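Local coordinates for protein putative citrate lyase, alfa subunit (Streptococcus mutans, PDB 2HJ0) that is probably the alpha subunit of citrate lyase, an alpha/beta protein of the CitF family with two large mixed beta-sheets, at residues 375-389 against 421-435. Numbering follows the deposited sequence.
Sequences LEVDTNFNVNVMTGS and IPTFVDKVNTVITPG
Glu376 reaches Asn429 with one carboxylate oxygen: the backbone N-H of Asn429 meets OE1 on its syn lone pair (N to OE1 2.9 Å). The chain of Glu376, extended beyond CG (chi2 -174°), carries its acid past Val428, whose CB faces the same OE1. The other oxygen, OE2, accepts a hydrogen bond from a water that also donates to Pro422 O, so both carboxylate oxygens are tied to 421-435, OE2 through that water. Val428 points into the hairpin formed by strands 376-377 and 383-384; its methyls lie against Glu376 CB and Asp378, and its CB against Asn384 CB. Asp378 crosses it at about a right angle, and its OD1 closes an Asx turn with Asn380 N.

At the far end, Asn382 OD1 receives Gly435 N at 2.8 Å, the donor tilted 17° from the carbonyl plane. Between these grips Val383 and Thr433 form an antiparallel hydrogen-bonded pair, and a classic beta bulge lets Val383 O accept from both Ile432 N (3.1 Å) and Thr433 N (3.2 Å). Thr387 and Thr430 meet hydroxyl to hydroxyl, OG1 to OG1 2.6 Å, their side chains nearly perpendicular. Beside them Ile432 sends CD1 against CG of the selenomethionine Met386. Val377, lying alongside Phe424, sets CG1 over one face of the ring.

Beyond the two segments, His400 binds Thr433 OG1 and helix 470-481 touches Phe424. Side-chain acceptors thus hold backbone N-H groups of the largely irregular 421-435 segment at Asn429 and Gly435; the syn bond and the water probably fix the turn of the Glu376 carboxylate.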
loop_
_atom_site.group_PDB
_atom_site.type_symbol
_atom_site.label_atom_id
_atom_site.label_comp_id
_atom_site.label_asym_id
_atom_site.label_seq_id
_atom_site.Cartn_x
_atom_site.Cartn_y
_atom_site.Cartn_z
ATOM N N LEU A 375 4.220 -15.221 31.459
ATOM C CA LEU A 375 3.518 -15.310 32.736
ATOM C C LEU A 375 3.858 -16.693 33.295
ATOM O O LEU A 375 4.188 -16.838 34.472
ATOM C CB LEU A 375 2.012 -15.191 32.553
ATOM C CG LEU A 375 1.481 -13.837 32.134
ATOM C CD1 LEU A 375 -0.005 -13.972 31.887
ATOM C CD2 LEU A 375 1.745 -12.801 33.205
ATOM N N GLU A 376 3.777 -17.705 32.440
ATOM C CA GLU A 376 4.109 -19.065 32.836
ATOM C C GLU A 376 4.894 -19.730 31.715
ATOM O O GLU A 376 4.956 -19.232 30.587
ATOM C CB GLU A 376 2.868 -19.918 33.065
ATOM C CG GLU A 376 1.925 -19.499 34.143
ATOM C CD GLU A 376 0.835 -20.543 34.326
ATOM O OE1 GLU A 376 0.175 -20.889 33.323
ATOM O OE2 GLU A 376 0.642 -21.023 35.462
ATOM N N VAL A 377 5.468 -20.880 32.037
ATOM C CA VAL A 377 6.228 -21.671 31.084
ATOM C C VAL A 377 6.441 -23.020 31.752
ATOM O O VAL A 377 7.080 -23.096 32.795
ATOM C CB VAL A 377 7.570 -20.965 30.719
ATOM C CG1 VAL A 377 8.203 -20.389 31.960
ATOM C CG2 VAL A 377 8.505 -21.935 30.028
ATOM N N ASP A 378 5.868 -24.073 31.166
ATOM C CA ASP A 378 5.981 -25.409 31.740
ATOM C C ASP A 378 7.245 -26.156 31.330
ATOM O O ASP A 378 8.110 -25.598 30.656
ATOM C CB ASP A 378 4.738 -26.250 31.416
ATOM C CG ASP A 378 4.490 -26.395 29.929
ATOM O OD1 ASP A 378 5.467 -26.652 29.187
ATOM O OD2 ASP A 378 3.310 -26.270 29.503
ATOM N N THR A 379 7.352 -27.412 31.754
ATOM C CA THR A 379 8.519 -28.229 31.450
ATOM C C THR A 379 8.555 -28.693 29.994
ATOM O O THR A 379 9.406 -29.492 29.597
ATOM C CB THR A 379 8.580 -29.474 32.353
ATOM O OG1 THR A 379 7.474 -30.332 32.050
ATOM C CG2 THR A 379 8.528 -29.076 33.818
ATOM N N ASN A 380 7.618 -28.208 29.199
ATOM C CA ASN A 380 7.587 -28.570 27.791
ATOM C C ASN A 380 7.933 -27.349 26.957
ATOM O O ASN A 380 7.836 -27.363 25.727
ATOM C CB ASN A 380 6.208 -29.097 27.408
ATOM C CG ASN A 380 6.092 -30.599 27.611
ATOM O OD1 ASN A 380 6.604 -31.147 28.597
ATOM N ND2 ASN A 380 5.411 -31.272 26.684
ATOM N N PHE A 381 8.347 -26.298 27.655
ATOM C CA PHE A 381 8.713 -25.038 27.045
ATOM C C PHE A 381 7.540 -24.239 26.480
ATOM O O PHE A 381 7.740 -23.269 25.747
ATOM C CB PHE A 381 9.792 -25.276 25.988
ATOM C CG PHE A 381 11.169 -25.450 26.572
ATOM C CD1 PHE A 381 11.976 -24.338 26.832
ATOM C CD2 PHE A 381 11.639 -26.716 26.923
ATOM C CE1 PHE A 381 13.236 -24.477 27.438
ATOM C CE2 PHE A 381 12.898 -26.872 27.534
ATOM C CZ PHE A 381 13.697 -25.746 27.791
ATOM N N ASN A 382 6.320 -24.634 26.838
ATOM C CA ASN A 382 5.141 -23.919 26.371
ATOM C C ASN A 382 5.054 -22.631 27.159
ATOM O O ASN A 382 5.306 -22.620 28.361
ATOM C CB ASN A 382 3.865 -24.732 26.593
ATOM C CG ASN A 382 3.801 -25.956 25.716
ATOM O OD1 ASN A 382 4.271 -25.937 24.583
ATOM N ND2 ASN A 382 3.208 -27.025 26.225
ATOM N N VAL A 383 4.690 -21.547 26.488
ATOM C CA VAL A 383 4.599 -20.255 27.147
ATOM C C VAL A 383 3.167 -19.730 27.216
ATOM O O VAL A 383 2.412 -19.837 26.248
ATOM C CB VAL A 383 5.475 -19.212 26.417
ATOM C CG1 VAL A 383 5.456 -17.907 27.175
ATOM C CG2 VAL A 383 6.903 -19.726 26.274
ATOM N N ASN A 384 2.810 -19.162 28.370
ATOM C CA ASN A 384 1.484 -18.585 28.606
ATOM C C ASN A 384 1.594 -17.096 28.873
ATOM O O ASN A 384 2.312 -16.668 29.771
ATOM C CB ASN A 384 0.794 -19.268 29.802
ATOM C CG ASN A 384 -0.482 -18.537 30.260
ATOM O OD1 ASN A 384 -1.301 -18.087 29.452
ATOM N ND2 ASN A 384 -0.654 -18.443 31.564
ATOM N N VAL A 385 0.888 -16.314 28.069
ATOM C CA VAL A 385 0.873 -14.863 28.222
ATOM C C VAL A 385 -0.578 -14.359 28.246
ATOM O O VAL A 385 -0.823 -13.157 28.159
ATOM C CB VAL A 385 1.635 -14.169 27.069
ATOM C CG1 VAL A 385 3.128 -14.415 27.209
ATOM C CG2 VAL A 385 1.137 -14.690 25.733
HETATM N N MSE A 386 -1.532 -15.289 28.368
HETATM C CA MSE A 386 -2.956 -14.954 28.404
HETATM C C MSE A 386 -3.565 -14.898 29.805
HETATM O O MSE A 386 -4.059 -13.856 30.231
HETATM C CB MSE A 386 -3.774 -15.947 27.567
HETATM C CG MSE A 386 -4.080 -15.504 26.148
HETATM SE SE MSE A 386 -5.088 -13.879 26.069
HETATM C CE MSE A 386 -6.632 -14.453 27.114
ATOM N N THR A 387 -3.523 -16.013 30.524
ATOM C CA THR A 387 -4.116 -16.070 31.854
ATOM C C THR A 387 -3.121 -16.012 33.005
ATOM O O THR A 387 -1.991 -16.465 32.884
ATOM C CB THR A 387 -4.943 -17.334 31.996
ATOM O OG1 THR A 387 -4.119 -18.458 31.692
ATOM C CG2 THR A 387 -6.101 -17.315 31.034
ATOM N N GLY A 388 -3.560 -15.451 34.124
ATOM C CA GLY A 388 -2.698 -15.352 35.283
ATOM C C GLY A 388 -2.861 -16.514 36.249
ATOM O O GLY A 388 -3.526 -17.506 35.943
ATOM N N SER A 389 -2.251 -16.386 37.423
ATOM C CA SER A 389 -2.311 -17.421 38.447
ATOM C C SER A 389 -3.746 -17.780 38.800
ATOM O O SER A 389 -4.085 -18.954 38.911
ATOM C CB SER A 389 -1.558 -16.951 39.689
ATOM O OG SER A 389 -1.896 -15.612 39.987
ATOM N N ILE A 421 3.721 -16.373 43.214
ATOM C CA ILE A 421 3.384 -17.094 41.998
ATOM C C ILE A 421 4.638 -17.572 41.254
ATOM O O ILE A 421 5.539 -16.784 40.960
ATOM C CB ILE A 421 2.537 -16.194 41.072
ATOM C CG1 ILE A 421 1.303 -15.702 41.831
ATOM C CG2 ILE A 421 2.122 -16.965 39.828
ATOM C CD1 ILE A 421 0.667 -14.460 41.238
ATOM N N PRO A 422 4.715 -18.880 40.958
ATOM C CA PRO A 422 5.869 -19.434 40.246
ATOM C C PRO A 422 5.752 -19.181 38.750
ATOM O O PRO A 422 4.682 -19.351 38.160
ATOM C CB PRO A 422 5.785 -20.916 40.571
ATOM C CG PRO A 422 4.310 -21.144 40.566
ATOM C CD PRO A 422 3.780 -19.951 41.346
ATOM N N THR A 423 6.852 -18.778 38.127
ATOM C CA THR A 423 6.807 -18.537 36.699
ATOM C C THR A 423 7.003 -19.845 35.940
ATOM O O THR A 423 6.590 -19.967 34.792
ATOM C CB THR A 423 7.867 -17.534 36.274
ATOM O OG1 THR A 423 7.630 -16.289 36.942
ATOM C CG2 THR A 423 7.809 -17.322 34.770
ATOM N N PHE A 424 7.617 -20.830 36.587
ATOM C CA PHE A 424 7.842 -22.121 35.952
ATOM C C PHE A 424 7.039 -23.232 36.618
ATOM O O PHE A 424 7.134 -23.455 37.826
ATOM C CB PHE A 424 9.332 -22.454 35.965
ATOM C CG PHE A 424 10.165 -21.457 35.231
ATOM C CD1 PHE A 424 10.511 -20.250 35.825
ATOM C CD2 PHE A 424 10.538 -21.685 33.914
ATOM C CE1 PHE A 424 11.205 -19.280 35.113
ATOM C CE2 PHE A 424 11.232 -20.722 33.193
ATOM C CZ PHE A 424 11.563 -19.520 33.795
ATOM N N VAL A 425 6.250 -23.935 35.823
ATOM C CA VAL A 425 5.418 -24.992 36.368
ATOM C C VAL A 425 5.425 -26.223 35.469
ATOM O O VAL A 425 6.074 -26.233 34.428
ATOM C CB VAL A 425 3.977 -24.506 36.523
ATOM C CG1 VAL A 425 3.942 -23.237 37.366
ATOM C CG2 VAL A 425 3.386 -24.259 35.166
ATOM N N ASP A 426 4.703 -27.263 35.871
ATOM C CA ASP A 426 4.658 -28.474 35.074
ATOM C C ASP A 426 3.691 -28.378 33.907
ATOM O O ASP A 426 3.818 -29.113 32.938
ATOM C CB ASP A 426 4.273 -29.673 35.935
ATOM C CG ASP A 426 5.361 -30.069 36.888
ATOM O OD1 ASP A 426 6.498 -30.335 36.418
ATOM O OD2 ASP A 426 5.079 -30.117 38.106
ATOM N N LYS A 427 2.723 -27.478 33.993
ATOM C CA LYS A 427 1.756 -27.331 32.919
ATOM C C LYS A 427 1.130 -25.947 33.013
ATOM O O LYS A 427 0.650 -25.557 34.073
ATOM C CB LYS A 427 0.686 -28.407 33.071
ATOM C CG LYS A 427 -0.141 -28.679 31.842
ATOM C CD LYS A 427 -1.091 -29.845 32.111
ATOM C CE LYS A 427 -1.671 -30.421 30.830
ATOM N NZ LYS A 427 -2.304 -31.749 31.074
ATOM N N VAL A 428 1.133 -25.200 31.917
ATOM C CA VAL A 428 0.553 -23.863 31.927
ATOM C C VAL A 428 -0.963 -23.915 31.796
ATOM O O VAL A 428 -1.506 -24.795 31.120
ATOM C CB VAL A 428 1.116 -23.010 30.773
ATOM C CG1 VAL A 428 2.632 -22.914 30.878
ATOM C CG2 VAL A 428 0.720 -23.611 29.448
ATOM N N ASN A 429 -1.644 -22.978 32.450
ATOM C CA ASN A 429 -3.102 -22.905 32.382
ATOM C C ASN A 429 -3.556 -22.691 30.939
ATOM O O ASN A 429 -4.452 -23.388 30.458
ATOM C CB ASN A 429 -3.627 -21.767 33.267
ATOM C CG ASN A 429 -3.559 -22.106 34.756
ATOM O OD1 ASN A 429 -3.357 -21.221 35.611
ATOM N ND2 ASN A 429 -3.738 -23.399 35.077
ATOM N N THR A 430 -2.944 -21.724 30.255
ATOM C CA THR A 430 -3.284 -21.435 28.861
ATOM C C THR A 430 -2.023 -21.455 27.995
ATOM O O THR A 430 -0.985 -20.954 28.404
ATOM C CB THR A 430 -3.932 -20.044 28.699
ATOM O OG1 THR A 430 -4.928 -19.852 29.707
ATOM C CG2 THR A 430 -4.578 -19.928 27.326
ATOM N N VAL A 431 -2.113 -22.024 26.800
ATOM C CA VAL A 431 -0.959 -22.073 25.915
ATOM C C VAL A 431 -1.092 -21.109 24.745
ATOM O O VAL A 431 -2.028 -21.217 23.951
ATOM C CB VAL A 431 -0.759 -23.472 25.313
ATOM C CG1 VAL A 431 0.410 -23.458 24.341
ATOM C CG2 VAL A 431 -0.534 -24.483 26.403
ATOM N N ILE A 432 -0.156 -20.168 24.632
ATOM C CA ILE A 432 -0.181 -19.226 23.522
ATOM C C ILE A 432 0.958 -19.541 22.557
ATOM O O ILE A 432 0.764 -19.514 21.343
ATOM C CB ILE A 432 -0.091 -17.748 23.991
ATOM C CG1 ILE A 432 -1.451 -17.279 24.510
ATOM C CG2 ILE A 432 0.275 -16.845 22.820
ATOM C CD1 ILE A 432 -1.998 -18.121 25.618
ATOM N N THR A 433 2.132 -19.856 23.090
ATOM C CA THR A 433 3.282 -20.182 22.253
ATOM C C THR A 433 3.839 -21.560 22.599
ATOM O O THR A 433 4.270 -21.814 23.721
ATOM C CB THR A 433 4.422 -19.156 22.423
ATOM O OG1 THR A 433 3.940 -17.845 22.107
ATOM C CG2 THR A 433 5.601 -19.506 21.513
ATOM N N PRO A 434 3.846 -22.472 21.627
ATOM C CA PRO A 434 4.354 -23.836 21.824
ATOM C C PRO A 434 5.854 -23.884 22.115
ATOM O O PRO A 434 6.630 -23.101 21.561
ATOM C CB PRO A 434 4.003 -24.534 20.510
ATOM C CG PRO A 434 4.122 -23.417 19.510
ATOM C CD PRO A 434 3.458 -22.241 20.226
ATOM N N GLY A 435 6.247 -24.811 22.987
ATOM C CA GLY A 435 7.639 -24.946 23.362
ATOM C C GLY A 435 8.546 -25.135 22.172
ATOM O O GLY A 435 9.705 -24.701 22.159
HETATM O O HOH W 1 2.118 -20.107 37.317
#